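Local coordinates for protein kinase A regulatory subunit, putative (Trypanosoma cruzi, PDB 6FTF), which probably restrains the catalytic subunit of a cAMP-independent protein kinase A, and binds the nucleoside analogue 7-cyano-7-deazainosine in its cyclic nucleotide-binding domains, at residues S183-P188 / H253-K258; G189-H194 / V245-A250; E207-V212 / E226-D231. All blocks are in the same frame, centred on the assembly; numbering follows the deposited sequence. Where two conformers were deposited one is given.

Interaction 1: S183-P188 / H253-K258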
loop_
_atom_site.group_PDB
_atom_site.type_symbol
_atom_site.label_atom_id
_atom_site.label_comp_id
_atom_site.label_asym_id
_atom_site.label_seq_id
_atom_site.Cartn_x
_atom_site.Cartn_y
_atom_site.Cartn_z
ATOM N N SER A 183 -2.784 10.303 -7.765
ATOM C CA SER A 183 -1.931 11.323 -8.361
ATOM C C SER A 183 -2.230 12.692 -7.758
ATOM O O SER A 183 -3.370 12.996 -7.405
ATOM C CB SER A 183 -2.116 11.377 -9.876
ATOM O OG SER A 183 -1.689 10.151 -10.460
ATOM N N GLU A 184 -1.203 13.529 -7.656
ATOM C CA GLU A 184 -1.391 14.905 -7.225
ATOM C C GLU A 184 -0.378 15.755 -7.962
ATOM O O GLU A 184 0.791 15.369 -8.084
ATOM C CB GLU A 184 -1.215 15.047 -5.714
ATOM C CG GLU A 184 -1.569 16.448 -5.251
ATOM C CD GLU A 184 -1.661 16.600 -3.748
ATOM O OE1 GLU A 184 -2.088 17.691 -3.303
ATOM O OE2 GLU A 184 -1.305 15.663 -3.006
ATOM N N GLU A 185 -0.827 16.915 -8.428
ATOM C CA GLU A 185 0.011 17.846 -9.163
ATOM C C GLU A 185 0.216 19.114 -8.342
ATOM O O GLU A 185 -0.632 19.488 -7.521
ATOM C CB GLU A 185 -0.601 18.191 -10.522
ATOM C CG GLU A 185 -0.894 16.957 -11.353
ATOM C CD GLU A 185 -1.095 17.220 -12.844
ATOM O OE1 GLU A 185 -0.749 18.316 -13.345
ATOM O OE2 GLU A 185 -1.598 16.299 -13.525
ATOM N N PHE A 186 1.361 19.747 -8.565
ATOM C CA PHE A 186 1.780 20.930 -7.821
ATOM C C PHE A 186 2.343 21.946 -8.794
ATOM O O PHE A 186 3.148 21.603 -9.664
ATOM C CB PHE A 186 2.859 20.578 -6.798
ATOM C CG PHE A 186 2.401 19.565 -5.771
ATOM C CD1 PHE A 186 2.545 18.204 -6.000
ATOM C CD2 PHE A 186 1.783 19.958 -4.599
ATOM C CE1 PHE A 186 2.126 17.288 -5.073
ATOM C CE2 PHE A 186 1.353 19.035 -3.678
ATOM C CZ PHE A 186 1.515 17.694 -3.923
ATOM N N SER A 187 1.933 23.198 -8.639
ATOM C CA SER A 187 2.534 24.272 -9.407
ATOM C C SER A 187 3.837 24.716 -8.751
ATOM O O SER A 187 4.063 24.478 -7.562
ATOM C CB SER A 187 1.577 25.454 -9.532
ATOM O OG SER A 187 1.014 25.808 -8.291
ATOM N N PRO A 188 4.716 25.379 -9.509
ATOM C CA PRO A 188 5.981 25.827 -8.924
ATOM C C PRO A 188 5.728 26.664 -7.683
ATOM O O PRO A 188 4.876 27.556 -7.679
ATOM C CB PRO A 188 6.611 26.673 -10.038
ATOM C CG PRO A 188 5.975 26.234 -11.277
ATOM C CD PRO A 188 4.602 25.751 -10.930
ATOM N N HIS A 253 6.521 22.806 -12.404
ATOM C CA HIS A 253 5.320 22.008 -12.263
ATOM C C HIS A 253 5.747 20.581 -11.950
ATOM O O HIS A 253 6.729 20.081 -12.504
ATOM C CB HIS A 253 4.477 22.033 -13.535
ATOM C CG HIS A 253 3.136 21.398 -13.353
ATOM N ND1 HIS A 253 2.090 22.033 -12.715
ATOM C CD2 HIS A 253 2.686 20.162 -13.670
ATOM C CE1 HIS A 253 1.048 21.224 -12.670
ATOM N NE2 HIS A 253 1.382 20.083 -13.249
ATOM N N VAL A 254 5.040 19.948 -11.021
ATOM C CA VAL A 254 5.375 18.607 -10.564
ATOM C C VAL A 254 4.135 17.733 -10.606
ATOM O O VAL A 254 3.041 18.158 -10.220
ATOM C CB VAL A 254 5.964 18.632 -9.141
ATOM C CG1 VAL A 254 6.032 17.224 -8.531
ATOM C CG2 VAL A 254 7.325 19.284 -9.141
ATOM N N ILE A 255 4.301 16.508 -11.082
ATOM C CA ILE A 255 3.267 15.489 -10.991
ATOM C C ILE A 255 3.821 14.377 -10.121
ATOM O O ILE A 255 4.941 13.917 -10.361
ATOM C CB ILE A 255 2.880 14.946 -12.377
ATOM C CG1 ILE A 255 2.389 16.080 -13.280
ATOM C CG2 ILE A 255 1.814 13.859 -12.250
ATOM C CD1 ILE A 255 2.067 15.667 -14.709
ATOM N N THR A 256 3.049 13.952 -9.135
ATOM C CA THR A 256 3.452 12.880 -8.235
ATOM C C THR A 256 2.437 11.748 -8.244
ATOM O O THR A 256 1.247 11.947 -8.506
ATOM C CB THR A 256 3.588 13.344 -6.764
ATOM O OG1 THR A 256 2.311 13.708 -6.231
ATOM C CG2 THR A 256 4.544 14.511 -6.621
ATOM N N ALA A 257 2.944 10.559 -7.924
ATOM C CA ALA A 257 2.135 9.456 -7.434
ATOM C C ALA A 257 2.314 9.425 -5.926
ATOM O O ALA A 257 3.433 9.563 -5.433
ATOM C CB ALA A 257 2.568 8.121 -8.039
ATOM N N LYS A 258 1.220 9.250 -5.205
ATOM C CA LYS A 258 1.123 9.477 -3.769
ATOM C C LYS A 258 0.669 8.189 -3.086
ATOM O O LYS A 258 -0.320 7.574 -3.511
ATOM C CB LYS A 258 0.063 10.590 -3.606
ATOM C CG LYS A 258 -0.285 11.097 -2.235
ATOM C CD LYS A 258 -1.264 12.255 -2.371
ATOM C CE LYS A 258 -1.582 12.882 -1.019
ATOM N NZ LYS A 258 -2.517 14.019 -1.148
#

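Interaction 2: G189-H194 / V245-A250. With 7CI (7-cyano-7-deazainosine), chain E.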
loop_
_atom_site.group_PDB
_atom_site.type_symbol
_atom_site.label_atom_id
_atom_site.label_comp_id
_atom_site.label_asym_id
_atom_site.label_seq_id
_atom_site.Cartn_x
_atom_site.Cartn_y
_atom_site.Cartn_z
ATOM N N GLY A 189 6.483 26.402 -6.632
ATOM C CA GLY A 189 6.351 27.126 -5.386
ATOM C C GLY A 189 5.350 26.554 -4.411
ATOM O O GLY A 189 5.320 26.986 -3.256
ATOM N N GLU A 190 4.535 25.591 -4.826
ATOM C CA GLU A 190 3.656 24.904 -3.896
ATOM C C GLU A 190 4.445 23.899 -3.063
ATOM O O GLU A 190 5.384 23.241 -3.542
ATOM C CB GLU A 190 2.489 24.225 -4.620
ATOM C CG GLU A 190 1.524 25.257 -5.197
ATOM C CD GLU A 190 0.237 24.686 -5.726
ATOM O OE1 GLU A 190 0.258 23.598 -6.331
ATOM O OE2 GLU A 190 -0.807 25.354 -5.559
ATOM N N TYR A 191 4.061 23.791 -1.796
ATOM C CA TYR A 191 4.693 22.862 -0.865
ATOM C C TYR A 191 4.017 21.496 -0.978
ATOM O O TYR A 191 2.795 21.365 -0.805
ATOM C CB TYR A 191 4.614 23.385 0.571
ATOM C CG TYR A 191 5.641 24.449 0.918
ATOM C CD1 TYR A 191 5.821 25.573 0.123
ATOM C CD2 TYR A 191 6.441 24.312 2.041
ATOM C CE1 TYR A 191 6.786 26.519 0.446
ATOM C CE2 TYR A 191 7.388 25.268 2.370
ATOM C CZ TYR A 191 7.547 26.366 1.574
ATOM O OH TYR A 191 8.495 27.335 1.848
ATOM N N ILE A 192 4.820 20.488 -1.263
ATOM C CA ILE A 192 4.370 19.107 -1.259
ATOM C C ILE A 192 4.346 18.572 0.162
ATOM O O ILE A 192 3.381 17.903 0.566
ATOM C CB ILE A 192 5.301 18.290 -2.175
ATOM C CG1 ILE A 192 5.241 18.857 -3.600
ATOM C CG2 ILE A 192 4.941 16.813 -2.138
ATOM C CD1 ILE A 192 6.266 18.319 -4.562
ATOM N N ILE A 193 5.409 18.858 0.926
ATOM C CA ILE A 193 5.529 18.536 2.342
ATOM C C ILE A 193 5.926 19.812 3.075
ATOM O O ILE A 193 6.806 20.542 2.617
ATOM C CB ILE A 193 6.566 17.417 2.584
ATOM C CG1 ILE A 193 6.084 16.132 1.937
ATOM C CG2 ILE A 193 6.832 17.234 4.074
ATOM C CD1 ILE A 193 7.136 14.996 1.888
ATOM N N HIS A 194 5.285 20.072 4.218
ATOM C CA HIS A 194 5.721 21.109 5.142
ATOM C C HIS A 194 6.484 20.475 6.294
ATOM O O HIS A 194 6.094 19.422 6.803
ATOM C CB HIS A 194 4.536 21.868 5.744
ATOM C CG HIS A 194 3.976 22.931 4.857
ATOM N ND1 HIS A 194 4.437 24.231 4.865
ATOM C CD2 HIS A 194 2.992 22.883 3.934
ATOM C CE1 HIS A 194 3.741 24.940 3.991
ATOM N NE2 HIS A 194 2.866 24.142 3.404
ATOM N N VAL A 245 10.913 16.653 8.815
ATOM C CA VAL A 245 12.092 17.413 9.175
ATOM C C VAL A 245 12.539 18.344 8.073
ATOM O O VAL A 245 13.572 19.008 8.213
ATOM C CB VAL A 245 13.228 16.480 9.641
ATOM C CG1 VAL A 245 12.888 15.896 11.003
ATOM C CG2 VAL A 245 13.436 15.340 8.649
ATOM N N ALA A 246 11.799 18.422 6.973
ATOM C CA ALA A 246 12.106 19.355 5.906
ATOM C C ALA A 246 10.832 19.695 5.160
ATOM O O ALA A 246 9.883 18.909 5.144
ATOM C CB ALA A 246 13.098 18.744 4.915
ATOM N N ASP A 247 10.830 20.873 4.544
ATOM C CA ASP A 247 9.854 21.171 3.518
ATOM C C ASP A 247 10.314 20.521 2.222
ATOM O O ASP A 247 11.508 20.408 1.959
ATOM C CB ASP A 247 9.762 22.669 3.258
ATOM C CG ASP A 247 9.472 23.478 4.503
ATOM O OD1 ASP A 247 8.407 23.271 5.105
ATOM O OD2 ASP A 247 10.300 24.367 4.842
ATOM N N VAL A 248 9.360 20.166 1.368
ATOM C CA VAL A 248 9.650 19.777 -0.007
ATOM C C VAL A 248 8.773 20.638 -0.892
ATOM O O VAL A 248 7.542 20.625 -0.744
ATOM C CB VAL A 248 9.400 18.283 -0.263
ATOM C CG1 VAL A 248 9.756 17.963 -1.695
ATOM C CG2 VAL A 248 10.202 17.434 0.721
ATOM N N VAL A 249 9.403 21.422 -1.766
ATOM C CA VAL A 249 8.727 22.463 -2.535
ATOM C C VAL A 249 8.924 22.188 -4.020
ATOM O O VAL A 249 10.046 21.933 -4.459
ATOM C CB VAL A 249 9.281 23.856 -2.174
ATOM C CG1 VAL A 249 8.518 24.950 -2.915
ATOM C CG2 VAL A 249 9.234 24.066 -0.666
ATOM N N ALA A 250 7.860 22.297 -4.811
ATOM C CA ALA A 250 7.992 22.142 -6.260
ATOM C C ALA A 250 8.790 23.308 -6.839
ATOM O O ALA A 250 8.497 24.472 -6.562
ATOM C CB ALA A 250 6.616 22.107 -6.912
HETATM C C1 7CI E . 13.161 14.627 2.500
HETATM N N1 7CI E . 14.404 14.952 3.298
HETATM O O1 7CI E . 12.094 15.439 2.938
HETATM C C2 7CI E . 15.633 14.876 2.817
HETATM N N2 7CI E . 16.049 14.553 1.569
HETATM O O2 7CI E . 12.114 12.718 1.574
HETATM C C3 7CI E . 17.367 14.636 1.301
HETATM N N3 7CI E . 18.290 14.955 2.309
HETATM O O3 7CI E . 10.907 12.191 3.887
HETATM C C4 7CI E . 17.892 15.246 3.586
HETATM N N4 7CI E . 16.411 16.194 7.414
HETATM C C5 7CI E . 16.512 15.246 3.881
HETATM O O5 7CI E . 18.799 15.478 4.435
HETATM C C6 7CI E . 15.690 15.538 5.051
HETATM C C7 7CI E . 14.394 15.340 4.598
HETATM C C8 7CI E . 16.090 15.898 6.336
HETATM C C9 7CI E . 12.719 13.220 2.707
HETATM C C10 7CI E . 11.811 13.335 3.818
HETATM C C11 7CI E . 11.047 14.624 3.447
HETATM C C12 7CI E . 10.366 15.352 4.677
HETATM O O4 7CI E . 11.259 15.438 5.733
HETATM O O HOH W 1 10.378 26.912 3.780
HETATM O O HOH W 2 6.741 25.048 6.311
#

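Interaction 3: E207-V212 / E226-D231. With 7CI (7-cyano-7-deazainosine), chain E; EDO (1,2-ethanediol), chain C.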
loop_
_atom_site.group_PDB
_atom_site.type_symbol
_atom_site.label_atom_id
_atom_site.label_comp_id
_atom_site.label_asym_id
_atom_site.label_seq_id
_atom_site.Cartn_x
_atom_site.Cartn_y
_atom_site.Cartn_z
ATOM N N GLU A 207 6.956 13.656 -12.821
ATOM C CA GLU A 207 7.512 14.694 -13.669
ATOM C C GLU A 207 7.867 15.880 -12.790
ATOM O O GLU A 207 7.139 16.195 -11.848
ATOM C CB GLU A 207 6.468 15.138 -14.693
ATOM C CG GLU A 207 6.919 16.141 -15.712
ATOM C CD GLU A 207 5.741 16.643 -16.528
ATOM O OE1 GLU A 207 4.966 15.803 -17.035
ATOM O OE2 GLU A 207 5.572 17.874 -16.632
ATOM N N GLY A 208 8.959 16.553 -13.124
ATOM C CA GLY A 208 9.336 17.805 -12.488
ATOM C C GLY A 208 10.453 17.662 -11.475
ATOM O O GLY A 208 11.052 16.596 -11.303
ATOM N N THR A 209 10.732 18.780 -10.806
ATOM C CA THR A 209 11.810 18.877 -9.831
ATOM C C THR A 209 11.311 19.539 -8.556
ATOM O O THR A 209 10.399 20.362 -8.576
ATOM C CB THR A 209 12.966 19.682 -10.448
ATOM O OG1 THR A 209 13.399 19.003 -11.639
ATOM C CG2 THR A 209 14.145 19.835 -9.523
ATOM N N VAL A 210 11.888 19.111 -7.434
ATOM C CA VAL A 210 11.563 19.624 -6.108
ATOM C C VAL A 210 12.841 20.016 -5.388
ATOM O O VAL A 210 13.931 19.542 -5.707
ATOM C CB VAL A 210 10.773 18.604 -5.239
ATOM C CG1 VAL A 210 9.510 18.152 -5.972
ATOM C CG2 VAL A 210 11.652 17.401 -4.861
ATOM N N GLU A 211 12.689 20.863 -4.372
ATOM C CA GLU A 211 13.779 21.220 -3.474
ATOM C C GLU A 211 13.402 20.857 -2.047
ATOM O O GLU A 211 12.251 20.988 -1.642
ATOM C CB GLU A 211 14.137 22.714 -3.558
ATOM C CG GLU A 211 13.003 23.673 -3.210
ATOM C CD GLU A 211 13.345 25.146 -3.450
ATOM O OE1 GLU A 211 12.490 26.019 -3.138
ATOM O OE2 GLU A 211 14.453 25.441 -3.953
ATOM N N VAL A 212 14.390 20.383 -1.307
ATOM C CA VAL A 212 14.244 19.996 0.094
ATOM C C VAL A 212 14.854 21.113 0.927
ATOM O O VAL A 212 16.000 21.497 0.685
ATOM C CB VAL A 212 14.968 18.668 0.354
ATOM C CG1 VAL A 212 14.861 18.263 1.803
ATOM C CG2 VAL A 212 14.407 17.563 -0.522
ATOM N N GLU A 226 18.030 18.884 -4.245
ATOM C CA GLU A 226 16.902 18.726 -5.153
ATOM C C GLU A 226 16.695 17.253 -5.472
ATOM O O GLU A 226 17.599 16.433 -5.298
ATOM C CB GLU A 226 17.136 19.488 -6.465
ATOM C CG GLU A 226 17.122 21.001 -6.229
ATOM C CD GLU A 226 17.145 21.831 -7.505
ATOM O OE1 GLU A 226 16.906 23.067 -7.403
ATOM O OE2 GLU A 226 17.394 21.274 -8.597
ATOM N N PHE A 227 15.483 16.926 -5.914
ATOM C CA PHE A 227 15.134 15.619 -6.457
ATOM C C PHE A 227 14.304 15.851 -7.711
ATOM O O PHE A 227 13.737 16.929 -7.917
ATOM C CB PHE A 227 14.345 14.773 -5.453
ATOM C CG PHE A 227 15.153 14.295 -4.295
ATOM C CD1 PHE A 227 16.201 13.410 -4.474
ATOM C CD2 PHE A 227 14.847 14.689 -3.014
ATOM C CE1 PHE A 227 16.949 12.963 -3.393
ATOM C CE2 PHE A 227 15.584 14.230 -1.939
ATOM C CZ PHE A 227 16.626 13.370 -2.135
ATOM N N THR A 228 14.200 14.818 -8.544
ATOM C CA THR A 228 13.510 14.966 -9.818
ATOM C C THR A 228 12.829 13.652 -10.196
ATOM O O THR A 228 12.679 12.750 -9.372
ATOM C CB THR A 228 14.484 15.516 -10.868
ATOM O OG1 THR A 228 13.774 15.895 -12.049
ATOM C CG2 THR A 228 15.531 14.505 -11.203
ATOM N N GLN A 229 12.394 13.567 -11.448
ATOM C CA GLN A 229 11.603 12.444 -11.926
ATOM C C GLN A 229 12.249 11.113 -11.561
ATOM O O GLN A 229 13.435 10.894 -11.810
ATOM C CB GLN A 229 11.474 12.593 -13.446
ATOM C CG GLN A 229 10.680 11.512 -14.128
ATOM C CD GLN A 229 10.480 11.786 -15.600
ATOM O OE1 GLN A 229 10.348 12.943 -16.024
ATOM N NE2 GLN A 229 10.486 10.728 -16.394
ATOM N N GLY A 230 11.451 10.225 -10.980
ATOM C CA GLY A 230 11.899 8.923 -10.550
ATOM C C GLY A 230 12.317 8.851 -9.101
ATOM O O GLY A 230 12.390 7.755 -8.545
ATOM N N ASP A 231 12.575 9.995 -8.473
ATOM C CA ASP A 231 12.939 10.051 -7.072
ATOM C C ASP A 231 11.690 10.018 -6.203
ATOM O O ASP A 231 10.556 10.173 -6.668
ATOM C CB ASP A 231 13.724 11.335 -6.791
ATOM C CG ASP A 231 15.099 11.352 -7.430
ATOM O OD1 ASP A 231 15.744 10.281 -7.514
ATOM O OD2 ASP A 231 15.555 12.438 -7.816
HETATM C C1 7CI E . 13.161 14.627 2.500
HETATM N N1 7CI E . 14.404 14.952 3.298
HETATM O O1 7CI E . 12.094 15.439 2.938
HETATM C C2 7CI E . 15.633 14.876 2.817
HETATM N N2 7CI E . 16.049 14.553 1.569
HETATM O O2 7CI E . 12.114 12.718 1.574
HETATM C C3 7CI E . 17.367 14.636 1.301
HETATM N N3 7CI E . 18.290 14.955 2.309
HETATM O O3 7CI E . 10.907 12.191 3.887
HETATM C C4 7CI E . 17.892 15.246 3.586
HETATM N N4 7CI E . 16.411 16.194 7.414
HETATM C C5 7CI E . 16.512 15.246 3.881
HETATM O O5 7CI E . 18.799 15.478 4.435
HETATM C C6 7CI E . 15.690 15.538 5.051
HETATM C C7 7CI E . 14.394 15.340 4.598
HETATM C C8 7CI E . 16.090 15.898 6.336
HETATM C C9 7CI E . 12.719 13.220 2.707
HETATM C C10 7CI E . 11.811 13.335 3.818
HETATM C C11 7CI E . 11.047 14.624 3.447
HETATM C C12 7CI E . 10.366 15.352 4.677
HETATM O O4 7CI E . 11.259 15.438 5.733
HETATM C C1 EDO C . 10.472 6.989 -15.085
HETATM O O1 EDO C . 9.828 8.078 -15.749
HETATM C C2 EDO C . 11.261 7.505 -13.890
HETATM O O2 EDO C . 12.205 8.474 -14.351
HETATM O O HOH W 3 10.615 15.607 -15.328
#

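Interaction 1: S183-P188 / H253-K258
Glu184 and Lys258 form a salt bridge of 2.8 Å between OE2 and NZ in the lysine conformer described here, one of two deposited. The ammonium approaches from above the carboxylate plane. Both chains are extended, each with CG anti to the backbone N, and their ends converge above the same face of the sheet. On the other face Glu185 and His253 form a hydrogen bond: NE2 of the histidine, also one of two conformers, donates to OE1 at 2.8 Å. OE1 lies in the imidazole plane, while NE2 comes from the anti side, tilted out of the carboxylate plane; carboxylate and ring planes stand 75° apart.

Between these two pairs the backbones run antiparallel. Glu184 with Thr256 and Phe186 with Val254 are hydrogen-bonded pairs, exemplified by Phe186 N to Val254 O at 2.8 Å. Glu184 O is gripped twice, by Thr256 N and by Thr256 OG1 (both 2.9 Å), from opposite faces of its carbonyl plane. The threonine hydroxyl gets there by sitting between its own N and carbonyl carbon, chi1 67°. Thr256 OG1 also lies at the edge of the Phe186 ring, in its plane, 3.8 Å from Phe186 CE1.

Packing completes the contact. Ile255 runs alongside Glu185, with Ile255 CG1 3.7 Å from Glu185 CD, and Phe186 CB faces Val254 CB. At the loop end, Pro188 CG abuts the backbone N of His253.

The pair belongs to one of two four-stranded antiparallel sheets of the second cyclic nucleotide-binding domain, a cupin-clan fold. Strand 181-186 is outermost, paired with 254-260, which in turn pairs with 201-205. Lys258 makes a cation-pi contact with Trp201 of that third strand, Ser183 OG bonds to Tyr156 OH, and Phe186 and Val254 both pack on Ile192 of strand 191-193.

Interaction 2: G189-H194 / V245-A250
Val249 plants its CG2 methyl over the centre of the Tyr191 ring, 3.5 Å from the centroid and only 7° off the ring normal, a clear CH-pi contact. Asp247 occupies the ring edge instead: its CG is 3.5 Å from Tyr191 CE2, with the carboxylate turned 69° to the ring. Tyr191 CD2 in turn lies over a face of the His194 imidazole, near the rim.

Strands 191-193 and 247-250 pair here in a sheet of the second cyclic nucleotide-binding domain. Ile193 and Val248 run side by side, CB to CG2 4.1 Å, and Ile193 CG2 fits against Ala246 O. The register shifts by one residue between Tyr191 and Ile193, a classic beta bulge: Ile192 N (2.8 Å) and Ile193 N (3.2 Å) both bond to Val248 O, the first nearly end-on, the second on a lone pair. Ile192 CB is 3.5 Å from that same oxygen.

Val248 CG2 also meets the 7-cyano-7-deazainosine O1 at 3.5 Å, whereas Val245 N and Ala246 N give only weak bonds to O4. Buried Asp247 is met by Arg215, Tyr195 N and two waters, which link it to Tyr191 OH and His194 ND1, beside the Tyr191-Val249 packing; Ile193 and Val248 form an apolar face, Val248 bordering the ligand.

Interaction 3: E207-V212 / E226-D231
The beta hairpin of strands 209-215 and 221-228, which supplies part of the 7-cyano-7-deazainosine pocket, is knit together here by Val210 and Phe227. Their backbones form an antiparallel hydrogen-bonded pair, with Val210 N to Phe227 O at 2.9 Å, nearly straight at 170°, and Phe227 N returning to Val210 O.

On the inner face Val210 CG2 rests 3.8 Å from Phe227 CB, and Val212 CG2 touches the CD2-CE2 side of the ring. The phenyl is positioned by chi1 -70°, with CG anti to the carbonyl carbon, so that CE2 at its edge comes 3.6 Å from N2 of the ligand. Val212 divides its two methyls: CG2 goes to the phenylalanine, while CG1 reaches the base at C2, also 3.6 Å away.

Beyond this pair the partnership changes to side-chain bonding. Thr228 OG1 donates to Gly208 O at 2.9 Å, from well above the carbonyl plane. A type II turn follows from Thr228 to Asp231, closed by Asp231 N to Thr228 O and reinforced by Thr228 N to Asp231 OD2 at 2.8 Å. Gln229 OE1 is tied to Gly208 N through one water, and its NE2 binds a 1,2-ethanediol probably left from crystallisation.

On the outer face Glu226 and Glu211 are neighbours of like charge, and both form salt bridges with Lys223, which probably offsets their repulsion. The hairpin therefore meets the base with hydrocarbon groups from Val212 and Phe227, a largely apolar contact, and keeps the Glu211 and Glu226 carboxylates on the opposite face.

All three contacts belong to the second cyclic nucleotide-binding domain, with centres 10 to 11 Å apart. Interactions 2 and 3 share one sheet: strands 247-250 and 209-215 are neighbours in it, joined by a probable backbone hydrogen bond, Glu211 N to Val249 O at 2.9 Å. Interaction 1 lies in the other sheet and meets interaction 3 through another probable backbone hydrogen bond, Ile255 N to Glu207 O, 3.0 Å. Ile192 bridges the apolar interior, with CG1 3.6 Å from Phe186 CG and CD1 3.5 Å from Val210 CG1. The 7-cyano-7-deazainosine touches interactions 2 and 3, and Ala246 CB against Val212 CG1 (3.6 Å) joins their pocket walls. Interaction 1 stands back, the Thr256 side chain being about 11 Å from the ligand.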